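Local structure of Fe(2+) transporter FeoB (Legionella pneumophila, 3IBY) at residues G46-E51 and S160-S165; G57-V62 and L96-Y101; T103-E108 and D240-K245; K134-S137 and S142-P145. The protein is probably the transporter of a GTP-driven ferrous iron uptake system, represented here by its cytosolic part, a GTPase domain followed by a helical domain. All coordinates share one frame; numbering follows the deposited sequence.

Interaction 1: residues G46-E51 and S160-S165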
loop_
_atom_site.group_PDB
_atom_site.type_symbol
_atom_site.label_atom_id
_atom_site.label_comp_id
_atom_site.label_asym_id
_atom_site.label_seq_id
_atom_site.Cartn_x
_atom_site.Cartn_y
_atom_site.Cartn_z
ATOM N N GLY A 46 -0.381 1.246 -25.724
ATOM C CA GLY A 46 -1.204 1.635 -26.848
ATOM C C GLY A 46 -1.129 3.143 -26.973
ATOM O O GLY A 46 -0.033 3.736 -26.941
ATOM N N GLU A 47 -2.304 3.761 -27.094
ATOM C CA GLU A 47 -2.387 5.199 -27.263
ATOM C C GLU A 47 -2.264 5.847 -25.893
ATOM O O GLU A 47 -1.766 6.963 -25.802
ATOM C CB GLU A 47 -3.672 5.574 -27.980
ATOM C CG GLU A 47 -3.976 4.609 -29.169
ATOM C CD GLU A 47 -4.567 5.279 -30.403
ATOM O OE1 GLU A 47 -4.214 6.441 -30.701
ATOM O OE2 GLU A 47 -5.364 4.614 -31.108
ATOM N N HIS A 48 -2.664 5.099 -24.852
ATOM C CA HIS A 48 -2.558 5.479 -23.432
ATOM C C HIS A 48 -1.153 5.757 -22.843
ATOM O O HIS A 48 -0.307 4.876 -22.810
ATOM C CB HIS A 48 -3.169 4.374 -22.582
ATOM C CG HIS A 48 -4.634 4.192 -22.812
ATOM N ND1 HIS A 48 -5.137 3.251 -23.689
ATOM C CD2 HIS A 48 -5.702 4.848 -22.302
ATOM C CE1 HIS A 48 -6.456 3.335 -23.708
ATOM N NE2 HIS A 48 -6.824 4.295 -22.876
ATOM N N LEU A 49 -0.940 6.958 -22.317
ATOM C CA LEU A 49 0.285 7.262 -21.577
ATOM C C LEU A 49 0.129 6.849 -20.102
ATOM O O LEU A 49 -0.913 7.056 -19.494
ATOM C CB LEU A 49 0.595 8.750 -21.674
ATOM C CG LEU A 49 1.770 9.288 -20.869
ATOM C CD1 LEU A 49 3.098 8.926 -21.532
ATOM C CD2 LEU A 49 1.671 10.806 -20.720
ATOM N N ILE A 50 1.172 6.252 -19.525
ATOM C CA ILE A 50 1.150 5.921 -18.115
ATOM C C ILE A 50 2.345 6.527 -17.450
ATOM O O ILE A 50 3.486 6.208 -17.802
ATOM C CB ILE A 50 1.076 4.381 -17.837
ATOM C CG1 ILE A 50 -0.345 3.846 -18.075
ATOM C CG2 ILE A 50 1.360 4.126 -16.417
ATOM C CD1 ILE A 50 -0.536 3.114 -19.324
ATOM N N GLU A 51 2.088 7.397 -16.470
ATOM C CA GLU A 51 3.177 8.022 -15.744
ATOM C C GLU A 51 3.280 7.290 -14.434
ATOM O O GLU A 51 2.271 6.819 -13.915
ATOM C CB GLU A 51 2.914 9.499 -15.492
ATOM C CG GLU A 51 2.294 10.239 -16.649
ATOM C CD GLU A 51 2.023 11.694 -16.324
ATOM O OE1 GLU A 51 0.996 11.954 -15.611
ATOM O OE2 GLU A 51 2.828 12.558 -16.801
ATOM N N SER A 160 -3.578 -5.072 -16.880
ATOM C CA SER A 160 -4.335 -4.804 -15.674
ATOM C C SER A 160 -4.316 -3.319 -15.232
ATOM O O SER A 160 -5.228 -2.877 -14.524
ATOM C CB SER A 160 -3.765 -5.665 -14.560
ATOM O OG SER A 160 -4.628 -5.709 -13.461
ATOM N N LEU A 161 -3.309 -2.548 -15.638
ATOM C CA LEU A 161 -3.297 -1.111 -15.370
ATOM C C LEU A 161 -4.396 -0.328 -16.010
ATOM O O LEU A 161 -4.911 0.589 -15.413
ATOM C CB LEU A 161 -2.033 -0.480 -15.863
ATOM C CG LEU A 161 -0.922 -0.550 -14.864
ATOM C CD1 LEU A 161 0.145 0.335 -15.432
ATOM C CD2 LEU A 161 -1.396 -0.087 -13.489
ATOM N N LEU A 162 -4.711 -0.656 -17.249
ATOM C CA LEU A 162 -5.791 -0.003 -17.957
ATOM C C LEU A 162 -7.173 -0.241 -17.340
ATOM O O LEU A 162 -8.087 0.531 -17.581
ATOM C CB LEU A 162 -5.816 -0.473 -19.413
ATOM C CG LEU A 162 -4.657 -0.017 -20.281
ATOM C CD1 LEU A 162 -4.771 -0.683 -21.642
ATOM C CD2 LEU A 162 -4.646 1.489 -20.409
ATOM N N HIS A 163 -7.343 -1.318 -16.583
ATOM C CA HIS A 163 -8.638 -1.623 -15.957
ATOM C C HIS A 163 -8.538 -1.496 -14.430
ATOM O O HIS A 163 -9.242 -2.183 -13.689
ATOM C CB HIS A 163 -9.110 -3.025 -16.355
ATOM C CG HIS A 163 -8.786 -3.390 -17.768
ATOM N ND1 HIS A 163 -9.253 -2.672 -18.848
ATOM C CD2 HIS A 163 -8.041 -4.398 -18.283
ATOM C CE1 HIS A 163 -8.816 -3.225 -19.967
ATOM N NE2 HIS A 163 -8.075 -4.272 -19.653
ATOM N N CYS A 164 -7.660 -0.615 -13.965
ATOM C CA CYS A 164 -7.486 -0.387 -12.543
ATOM C C CYS A 164 -8.130 0.929 -12.206
ATOM O O CYS A 164 -7.442 1.922 -11.937
ATOM C CB CYS A 164 -6.007 -0.350 -12.182
ATOM S SG CYS A 164 -5.705 -0.261 -10.395
ATOM N N SER A 165 -9.463 0.932 -12.252
ATOM C CA SER A 165 -10.272 2.116 -11.906
ATOM C C SER A 165 -11.285 1.914 -10.747
ATOM O O SER A 165 -11.883 2.884 -10.281
ATOM C CB SER A 165 -11.000 2.641 -13.150
ATOM O OG SER A 165 -12.108 1.823 -13.503
#
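The imidazole of His48 carries the CD2 methyl of Leu162 over one face. That methyl stands 3.8 Å from the ring centroid and 20° off the normal, a CH-pi contact displaced a little toward the CG side of the ring, where Leu162 CD2 approaches His48 CG to 3.6 Å. With CG anti to its own carbonyl carbon (chi1 -64°), the His48 ring points toward the helix end and offers this face to the leucine. Leu162 is shared between two imidazoles: while its CD2 rests on His48, its CB lies over one face of the neighbouring His163 ring, 4.1 Å above the plane. A second touch lies two residues further along the chain, where Ile50 CG2 meets Leu161 CD1 at 4.1 Å. The contact has an apolar inner half, with Ile50 and Leu161 buried, and an outer half in which His48 is exposed to solvent. It lies away from the nucleotide-binding residues and is plain packing of helix on sheet. Helix 154-162, the last of the G domain, ends here against strand 48-54, which runs between strands 37-45 and 3-8. Phe43 of strand 37-45 touches both Ile50 and Leu161, Leu45 also packs on Ile50, and Ile88 of strand 86-92 also touches Leu161.

Interaction 2: residues G57-V62 and L96-Y101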
loop_
_atom_site.group_PDB
_atom_site.type_symbol
_atom_site.label_atom_id
_atom_site.label_comp_id
_atom_site.label_asym_id
_atom_site.label_seq_id
_atom_site.Cartn_x
_atom_site.Cartn_y
_atom_site.Cartn_z
ATOM N N GLY A 57 10.463 2.578 -0.407
ATOM C CA GLY A 57 9.862 1.504 0.319
ATOM C C GLY A 57 9.771 1.772 1.807
ATOM O O GLY A 57 10.596 2.472 2.359
ATOM N N VAL A 58 8.760 1.176 2.434
ATOM C CA VAL A 58 8.392 1.387 3.795
ATOM C C VAL A 58 7.642 0.137 4.154
ATOM O O VAL A 58 6.925 -0.412 3.297
ATOM C CB VAL A 58 7.386 2.544 3.901
ATOM C CG1 VAL A 58 7.918 3.789 3.193
ATOM C CG2 VAL A 58 6.091 2.181 3.256
ATOM N N TYR A 59 7.809 -0.329 5.386
ATOM C CA TYR A 59 7.012 -1.410 5.907
ATOM C C TYR A 59 5.554 -0.972 6.172
ATOM O O TYR A 59 4.584 -1.743 5.999
ATOM C CB TYR A 59 7.653 -1.893 7.224
ATOM C CG TYR A 59 6.707 -2.689 8.105
ATOM C CD1 TYR A 59 6.320 -3.973 7.749
ATOM C CD2 TYR A 59 6.191 -2.152 9.285
ATOM C CE1 TYR A 59 5.474 -4.716 8.552
ATOM C CE2 TYR A 59 5.315 -2.873 10.084
ATOM C CZ TYR A 59 4.965 -4.162 9.712
ATOM O OH TYR A 59 4.094 -4.922 10.475
ATOM N N SER A 60 5.432 0.280 6.605
ATOM C CA SER A 60 4.235 0.808 7.284
ATOM C C SER A 60 4.130 2.281 6.963
ATOM O O SER A 60 5.144 2.957 6.850
ATOM C CB SER A 60 4.384 0.650 8.808
ATOM O OG SER A 60 3.240 1.073 9.532
ATOM N N LEU A 61 2.917 2.801 6.870
ATOM C CA LEU A 61 2.734 4.192 6.476
ATOM C C LEU A 61 2.893 5.186 7.645
ATOM O O LEU A 61 2.642 6.378 7.495
ATOM C CB LEU A 61 1.386 4.368 5.779
ATOM C CG LEU A 61 1.347 3.697 4.414
ATOM C CD1 LEU A 61 -0.093 3.601 4.003
ATOM C CD2 LEU A 61 2.185 4.429 3.338
ATOM N N VAL A 62 3.343 4.720 8.799
ATOM C CA VAL A 62 3.392 5.608 9.961
ATOM C C VAL A 62 4.772 6.265 10.156
ATOM O O VAL A 62 5.611 5.735 10.891
ATOM C CB VAL A 62 2.897 4.855 11.225
ATOM C CG1 VAL A 62 3.042 5.751 12.503
ATOM C CG2 VAL A 62 1.451 4.378 10.982
ATOM N N LEU A 96 5.370 -12.612 2.021
ATOM C CA LEU A 96 4.003 -12.210 1.803
ATOM C C LEU A 96 3.414 -11.608 3.053
ATOM O O LEU A 96 2.919 -10.499 3.030
ATOM C CB LEU A 96 3.186 -13.425 1.364
ATOM C CG LEU A 96 1.805 -13.136 0.792
ATOM C CD1 LEU A 96 1.938 -12.264 -0.478
ATOM C CD2 LEU A 96 1.028 -14.450 0.559
ATOM N N GLU A 97 3.500 -12.305 4.162
ATOM C CA GLU A 97 2.829 -11.846 5.353
ATOM C C GLU A 97 3.303 -10.464 5.812
ATOM O O GLU A 97 2.465 -9.612 6.225
ATOM C CB GLU A 97 2.993 -12.846 6.473
ATOM C CG GLU A 97 2.090 -12.543 7.638
ATOM C CD GLU A 97 1.974 -13.705 8.608
ATOM O OE1 GLU A 97 1.283 -13.547 9.635
ATOM O OE2 GLU A 97 2.581 -14.758 8.347
ATOM N N ARG A 98 4.615 -10.217 5.744
ATOM C CA ARG A 98 5.121 -8.888 6.124
ATOM C C ARG A 98 4.612 -7.874 5.104
ATOM O O ARG A 98 4.071 -6.821 5.471
ATOM C CB ARG A 98 6.639 -8.839 6.222
ATOM C CG ARG A 98 7.198 -7.435 6.341
ATOM C CD ARG A 98 8.731 -7.356 6.711
ATOM N NE ARG A 98 9.287 -6.104 6.159
ATOM C CZ ARG A 98 10.063 -5.205 6.783
ATOM N NH1 ARG A 98 10.530 -5.382 8.007
ATOM N NH2 ARG A 98 10.415 -4.113 6.121
ATOM N N HIS A 99 4.715 -8.226 3.832
ATOM C CA HIS A 99 4.521 -7.257 2.768
ATOM C C HIS A 99 3.088 -6.813 2.654
ATOM O O HIS A 99 2.823 -5.703 2.216
ATOM C CB HIS A 99 5.034 -7.790 1.445
ATOM C CG HIS A 99 6.505 -7.633 1.264
ATOM N ND1 HIS A 99 7.395 -7.693 2.316
ATOM C CD2 HIS A 99 7.246 -7.420 0.153
ATOM C CE1 HIS A 99 8.626 -7.532 1.856
ATOM N NE2 HIS A 99 8.560 -7.353 0.548
ATOM N N LEU A 100 2.152 -7.658 3.072
ATOM C CA LEU A 100 0.738 -7.303 3.059
ATOM C C LEU A 100 0.332 -6.357 4.198
ATOM O O LEU A 100 -0.820 -5.885 4.267
ATOM C CB LEU A 100 -0.089 -8.567 3.177
ATOM C CG LEU A 100 -0.115 -9.403 1.918
ATOM C CD1 LEU A 100 -0.799 -10.726 2.214
ATOM C CD2 LEU A 100 -0.822 -8.638 0.833
ATOM N N TYR A 101 1.220 -6.097 5.139
ATOM C CA TYR A 101 0.852 -5.130 6.157
ATOM C C TYR A 101 0.622 -3.822 5.434
ATOM O O TYR A 101 -0.431 -3.213 5.580
ATOM C CB TYR A 101 1.939 -5.005 7.208
ATOM C CG TYR A 101 1.525 -4.307 8.471
ATOM C CD1 TYR A 101 1.032 -5.015 9.534
ATOM C CD2 TYR A 101 1.659 -2.923 8.602
ATOM C CE1 TYR A 101 0.681 -4.383 10.720
ATOM C CE2 TYR A 101 1.295 -2.281 9.758
ATOM C CZ TYR A 101 0.816 -3.029 10.833
ATOM O OH TYR A 101 0.479 -2.407 12.013
#
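Tyr59, two residues past the predicted GTP-binding stretch Asp54-Leu55-Pro56-Gly57 (the G3 motif of the G domain), stacks on Tyr101 of helix 96-106. The rings form an offset stack, centroids 4.7 Å apart and planes at 19°. The displacement slides the phenol end of Tyr59 across one face of the other ring, bringing Tyr59 OH to 3.2 Å from Tyr101 CD1. Tyr59 CG lies anti to its backbone N (chi1 161°), which carries the ring from the loop to helix 96-106. Arg98, one turn earlier, flanks the same tyrosine. Its CG comes to the ring edge, 3.8 Å from Tyr59 CD1, while its guanidinium takes Tyr59 CB over one face, NH2 to CB being 3.7 Å. Guanidinium and phenol planes are 52° apart, far from parallel. Ser60 OG adds a lighter touch at the edge of the Tyr101 ring, 3.9 Å from CE2, and is hydrogen-bonded to Gln105 NE2. Tyr101 also packs on Ala239 and Arg242 of helix 234-253. The placement is consistent with the start of the switch II region, as in Ras-like GTPases: a loop leaving the DxPG motif and packing on helix 96-106, with residues 63-68 beyond it not modelled.

Interaction 3: residues T103-E108 and D240-K245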
loop_
_atom_site.group_PDB
_atom_site.type_symbol
_atom_site.label_atom_id
_atom_site.label_comp_id
_atom_site.label_asym_id
_atom_site.label_seq_id
_atom_site.Cartn_x
_atom_site.Cartn_y
_atom_site.Cartn_z
ATOM N N THR A 103 -0.013 -3.324 2.394
ATOM C CA THR A 103 -1.074 -3.464 1.413
ATOM C C THR A 103 -2.406 -3.130 2.016
ATOM O O THR A 103 -3.212 -2.442 1.404
ATOM C CB THR A 103 -1.186 -4.904 0.868
ATOM O OG1 THR A 103 0.036 -5.304 0.237
ATOM C CG2 THR A 103 -2.289 -4.956 -0.159
ATOM N N SER A 104 -2.645 -3.671 3.195
ATOM C CA SER A 104 -3.919 -3.477 3.878
ATOM C C SER A 104 -4.091 -2.013 4.219
ATOM O O SER A 104 -5.195 -1.508 4.128
ATOM C CB SER A 104 -3.986 -4.317 5.143
ATOM O OG SER A 104 -2.976 -3.917 6.052
ATOM N N GLN A 105 -3.005 -1.349 4.620
ATOM C CA GLN A 105 -3.025 0.100 4.873
ATOM C C GLN A 105 -3.388 0.897 3.599
ATOM O O GLN A 105 -4.220 1.795 3.664
ATOM C CB GLN A 105 -1.694 0.608 5.470
ATOM C CG GLN A 105 -1.353 0.081 6.855
ATOM C CD GLN A 105 -0.001 0.608 7.382
ATOM O OE1 GLN A 105 0.855 0.966 6.596
ATOM N NE2 GLN A 105 0.190 0.625 8.721
ATOM N N LEU A 106 -2.782 0.544 2.464
ATOM C CA LEU A 106 -3.067 1.165 1.145
ATOM C C LEU A 106 -4.515 1.053 0.692
ATOM O O LEU A 106 -5.073 1.999 0.189
ATOM C CB LEU A 106 -2.213 0.495 0.088
ATOM C CG LEU A 106 -0.692 0.594 0.172
ATOM C CD1 LEU A 106 -0.070 -0.173 -1.039
ATOM C CD2 LEU A 106 -0.181 2.035 0.197
ATOM N N PHE A 107 -5.105 -0.130 0.841
ATOM C CA PHE A 107 -6.546 -0.364 0.611
ATOM C C PHE A 107 -7.454 0.558 1.391
ATOM O O PHE A 107 -8.617 0.654 1.069
ATOM C CB PHE A 107 -6.959 -1.764 1.086
ATOM C CG PHE A 107 -6.503 -2.882 0.208
ATOM C CD1 PHE A 107 -5.630 -2.672 -0.865
ATOM C CD2 PHE A 107 -6.929 -4.177 0.474
ATOM C CE1 PHE A 107 -5.250 -3.695 -1.653
ATOM C CE2 PHE A 107 -6.497 -5.226 -0.318
ATOM C CZ PHE A 107 -5.661 -4.966 -1.375
ATOM N N GLU A 108 -6.959 1.168 2.460
ATOM C CA GLU A 108 -7.752 2.107 3.249
ATOM C C GLU A 108 -7.719 3.517 2.644
ATOM O O GLU A 108 -8.331 4.408 3.192
ATOM C CB GLU A 108 -7.245 2.137 4.710
ATOM C CG GLU A 108 -6.967 0.748 5.347
ATOM C CD GLU A 108 -6.650 0.784 6.844
ATOM O OE1 GLU A 108 -6.113 1.780 7.350
ATOM O OE2 GLU A 108 -6.938 -0.209 7.557
ATOM N N ASP A 240 -2.287 -5.525 15.919
ATOM C CA ASP A 240 -2.693 -6.916 16.079
ATOM C C ASP A 240 -3.865 -7.277 15.171
ATOM O O ASP A 240 -3.819 -8.291 14.503
ATOM C CB ASP A 240 -3.052 -7.236 17.525
ATOM C CG ASP A 240 -3.322 -8.740 17.754
ATOM O OD1 ASP A 240 -2.521 -9.595 17.310
ATOM O OD2 ASP A 240 -4.346 -9.061 18.399
ATOM N N ALA A 241 -4.906 -6.468 15.125
ATOM C CA ALA A 241 -6.027 -6.823 14.287
ATOM C C ALA A 241 -5.601 -6.833 12.817
ATOM O O ALA A 241 -6.078 -7.641 12.017
ATOM C CB ALA A 241 -7.169 -5.896 14.509
ATOM N N ARG A 242 -4.683 -5.952 12.458
ATOM C CA ARG A 242 -4.177 -5.938 11.087
ATOM C C ARG A 242 -3.409 -7.213 10.804
ATOM O O ARG A 242 -3.598 -7.843 9.790
ATOM C CB ARG A 242 -3.255 -4.746 10.865
ATOM C CG ARG A 242 -3.038 -4.489 9.408
ATOM C CD ARG A 242 -2.424 -3.143 9.151
ATOM N NE ARG A 242 -3.255 -2.091 9.702
ATOM C CZ ARG A 242 -4.291 -1.550 9.090
ATOM N NH1 ARG A 242 -4.636 -1.983 7.882
ATOM N NH2 ARG A 242 -5.001 -0.593 9.702
ATOM N N TYR A 243 -2.543 -7.570 11.733
ATOM C CA TYR A 243 -1.804 -8.795 11.695
ATOM C C TYR A 243 -2.694 -10.056 11.638
ATOM O O TYR A 243 -2.394 -10.989 10.934
ATOM C CB TYR A 243 -0.889 -8.858 12.931
ATOM C CG TYR A 243 -0.349 -10.241 13.178
ATOM C CD1 TYR A 243 0.784 -10.677 12.517
ATOM C CD2 TYR A 243 -1.008 -11.149 14.035
ATOM C CE1 TYR A 243 1.280 -11.969 12.706
ATOM C CE2 TYR A 243 -0.505 -12.453 14.229
ATOM C CZ TYR A 243 0.638 -12.839 13.545
ATOM O OH TYR A 243 1.172 -14.086 13.662
ATOM N N GLN A 244 -3.766 -10.123 12.403
ATOM C CA GLN A 244 -4.530 -11.399 12.472
ATOM C C GLN A 244 -5.199 -11.704 11.129
ATOM O O GLN A 244 -5.167 -12.839 10.660
ATOM C CB GLN A 244 -5.548 -11.371 13.588
ATOM C CG GLN A 244 -4.992 -11.734 14.946
ATOM C CD GLN A 244 -6.085 -11.671 16.011
ATOM O OE1 GLN A 244 -6.616 -10.581 16.300
ATOM N NE2 GLN A 244 -6.449 -12.838 16.588
ATOM N N LYS A 245 -5.743 -10.659 10.501
ATOM C CA LYS A 245 -6.433 -10.797 9.247
ATOM C C LYS A 245 -5.414 -11.176 8.189
ATOM O O LYS A 245 -5.712 -11.906 7.236
ATOM C CB LYS A 245 -7.112 -9.467 8.861
ATOM C CG LYS A 245 -8.047 -9.515 7.591
ATOM C CD LYS A 245 -9.186 -10.593 7.721
ATOM C CE LYS A 245 -10.151 -10.708 6.504
ATOM N NZ LYS A 245 -11.298 -11.628 6.803
#
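Glu108 OE2 accepts two hydrogen bonds from Arg242, from NH1 and from NH2, each 2.9 Å long and bent to 145°, and the pair forms a salt bridge. The guanidinium meets the carboxylate end-on, but both nitrogens converge on one oxygen, which lies in the guanidinium plane. The carboxylate is turned 70° to that plane, and both donors reach OE2 from the same face of it: NH2 on the syn side but tilted, NH1 from well above. This leaves OE1 to a second salt bridge, with Arg206 of helix 197-209, so the carboxylate joins two arginines. Arg242 NH1 also donates to Ser104 OG at 3.1 Å, close to the guanidinium plane. Ser104 OG sits between its backbone N and carbonyl carbon (chi1 62°), where it is also hydrogen-bonded to Tyr101 O, three residues back. Over one face of the guanidinium lies Gln105 CG, 4.0 Å from Arg242 CZ, while the amide of that glutamine turns aside to Leu61 N and Ser60 OG. All four touching residues are buried, and pairing of the opposite charges probably offsets the cost of burying them. The contact joins the end of helix 96-106 in the G domain to the middle of the long helix 234-253 of the C-terminal helical part. Helix 197-209 closes in alongside, its Arg206 touching Gln105 and Arg242, and Leu171 of the linking loop touches Ser104.

Interaction 4: residues K134-S137 and S142-P145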
loop_
_atom_site.group_PDB
_atom_site.type_symbol
_atom_site.label_atom_id
_atom_site.label_comp_id
_atom_site.label_asym_id
_atom_site.label_seq_id
_atom_site.Cartn_x
_atom_site.Cartn_y
_atom_site.Cartn_z
ATOM N N LYS A 134 -6.751 -17.336 -5.097
ATOM C CA LYS A 134 -7.344 -17.225 -3.761
ATOM C C LYS A 134 -6.948 -15.905 -3.104
ATOM O O LYS A 134 -7.773 -15.243 -2.505
ATOM C CB LYS A 134 -6.990 -18.443 -2.896
ATOM C CG LYS A 134 -7.721 -18.560 -1.546
ATOM C CD LYS A 134 -9.178 -19.053 -1.608
ATOM C CE LYS A 134 -9.937 -18.734 -0.280
ATOM N NZ LYS A 134 -11.342 -19.257 -0.146
ATOM N N LEU A 135 -5.691 -15.521 -3.236
ATOM C CA LEU A 135 -5.196 -14.232 -2.722
ATOM C C LEU A 135 -5.996 -13.075 -3.307
ATOM O O LEU A 135 -6.497 -12.216 -2.591
ATOM C CB LEU A 135 -3.728 -14.082 -3.063
ATOM C CG LEU A 135 -3.043 -12.804 -2.577
ATOM C CD1 LEU A 135 -3.237 -12.632 -1.072
ATOM C CD2 LEU A 135 -1.565 -12.813 -2.958
ATOM N N GLU A 136 -6.162 -13.107 -4.618
ATOM C CA GLU A 136 -6.989 -12.138 -5.319
ATOM C C GLU A 136 -8.441 -12.166 -4.826
ATOM O O GLU A 136 -9.063 -11.118 -4.627
ATOM C CB GLU A 136 -6.897 -12.359 -6.852
ATOM C CG GLU A 136 -7.842 -11.472 -7.686
ATOM C CD GLU A 136 -7.534 -11.449 -9.209
ATOM O OE1 GLU A 136 -6.364 -11.359 -9.654
ATOM O OE2 GLU A 136 -8.517 -11.505 -9.976
ATOM N N SER A 137 -8.992 -13.348 -4.621
ATOM C CA SER A 137 -10.381 -13.445 -4.163
ATOM C C SER A 137 -10.506 -12.794 -2.784
ATOM O O SER A 137 -11.422 -12.027 -2.540
ATOM C CB SER A 137 -10.838 -14.899 -4.113
ATOM O OG SER A 137 -12.217 -14.978 -3.753
ATOM N N SER A 142 -6.913 -7.134 -8.441
ATOM C CA SER A 142 -6.019 -7.903 -9.298
ATOM C C SER A 142 -4.724 -8.189 -8.568
ATOM O O SER A 142 -4.126 -7.275 -7.968
ATOM C CB SER A 142 -5.671 -7.145 -10.569
ATOM O OG SER A 142 -6.833 -6.912 -11.332
ATOM N N VAL A 143 -4.335 -9.464 -8.592
ATOM C CA VAL A 143 -3.017 -9.916 -8.109
ATOM C C VAL A 143 -2.307 -10.507 -9.332
ATOM O O VAL A 143 -2.810 -11.454 -9.933
ATOM C CB VAL A 143 -3.126 -10.962 -6.973
ATOM C CG1 VAL A 143 -1.762 -11.233 -6.406
ATOM C CG2 VAL A 143 -4.044 -10.498 -5.884
ATOM N N ILE A 144 -1.195 -9.896 -9.737
ATOM C CA ILE A 144 -0.576 -10.221 -11.015
ATOM C C ILE A 144 0.807 -10.746 -10.721
ATOM O O ILE A 144 1.687 -9.986 -10.300
ATOM C CB ILE A 144 -0.484 -9.001 -11.976
ATOM C CG1 ILE A 144 -1.894 -8.432 -12.311
ATOM C CG2 ILE A 144 0.305 -9.370 -13.249
ATOM C CD1 ILE A 144 -2.793 -9.288 -13.219
ATOM N N PRO A 145 0.998 -12.053 -10.892
ATOM C CA PRO A 145 2.283 -12.691 -10.686
ATOM C C PRO A 145 3.288 -12.280 -11.749
ATOM O O PRO A 145 2.952 -12.318 -12.936
ATOM C CB PRO A 145 1.979 -14.172 -10.847
ATOM C CG PRO A 145 0.503 -14.305 -10.789
ATOM C CD PRO A 145 -0.090 -13.015 -11.125
#
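Glu136 OE1 receives the backbone N-H of Val143 in a nearly straight hydrogen bond, 3.0 Å from N to OE1 with 174° at the hydrogen. The donor does not lie in the carboxylate plane but stands above it, 36° out. The glutamate gets there by a stretched side chain: CG is anti to the backbone N (chi1 174°) and the chain stays extended beyond it, so the carboxylate spans the gap from helix to strand. OE1 also lies 3.5 Å from Ser142 CA, alongside the residue preceding the donor. Beside the polar bridge the packing is apolar. Val143 CG2 settles against the helix backbone, 3.4 Å from Glu136 CA, and also touches the CB of that residue. Its other methyl, Val143 CG1, faces Leu135 CD2 at 3.8 Å, and these two side chains cross at about a right angle. Leu135 continues inward to Ile249 and Val253 of helix 234-253, while Val143 also packs on Val115 and Leu117 of strand 113-118. Strand 143-145 is the outermost of the mixed sheet on its side. Ser142 and Ile144 make backbone hydrogen bonds to strand 113-118, whereas the amide of Val143, on the alternate side, is taken by the glutamate. A side-chain oxygen thus does the work a further strand would do, satisfying an edge N-H and fixing helix 132-139 beside the strand. The negative carboxylate probably strengthens that bond, while the valine methyls pack beside it on Leu135 and Glu136.

In the fold
From the N terminus, interaction 1 closes the widest G-domain loop of the set, from strand 48-54 to the end of helix 154-162. Within that loop, interaction 2 closes a shorter one between the segment that starts at the glycine of the DxPG motif and helix 96-106, and interaction 4 forms a short helix-to-strand connection, with four residues between its segments, from helix 132-139 to edge strand 143-145. Interaction 3 starts inside the loop of interaction 1 but ends far beyond it, so the two cross; it also encloses interaction 4 and ties the G domain to helix 234-253. Interactions 2 and 3 are neighbours on helix 96-106, joined through Gln105, while Ser160 touches Ser142 between interactions 1 and 4.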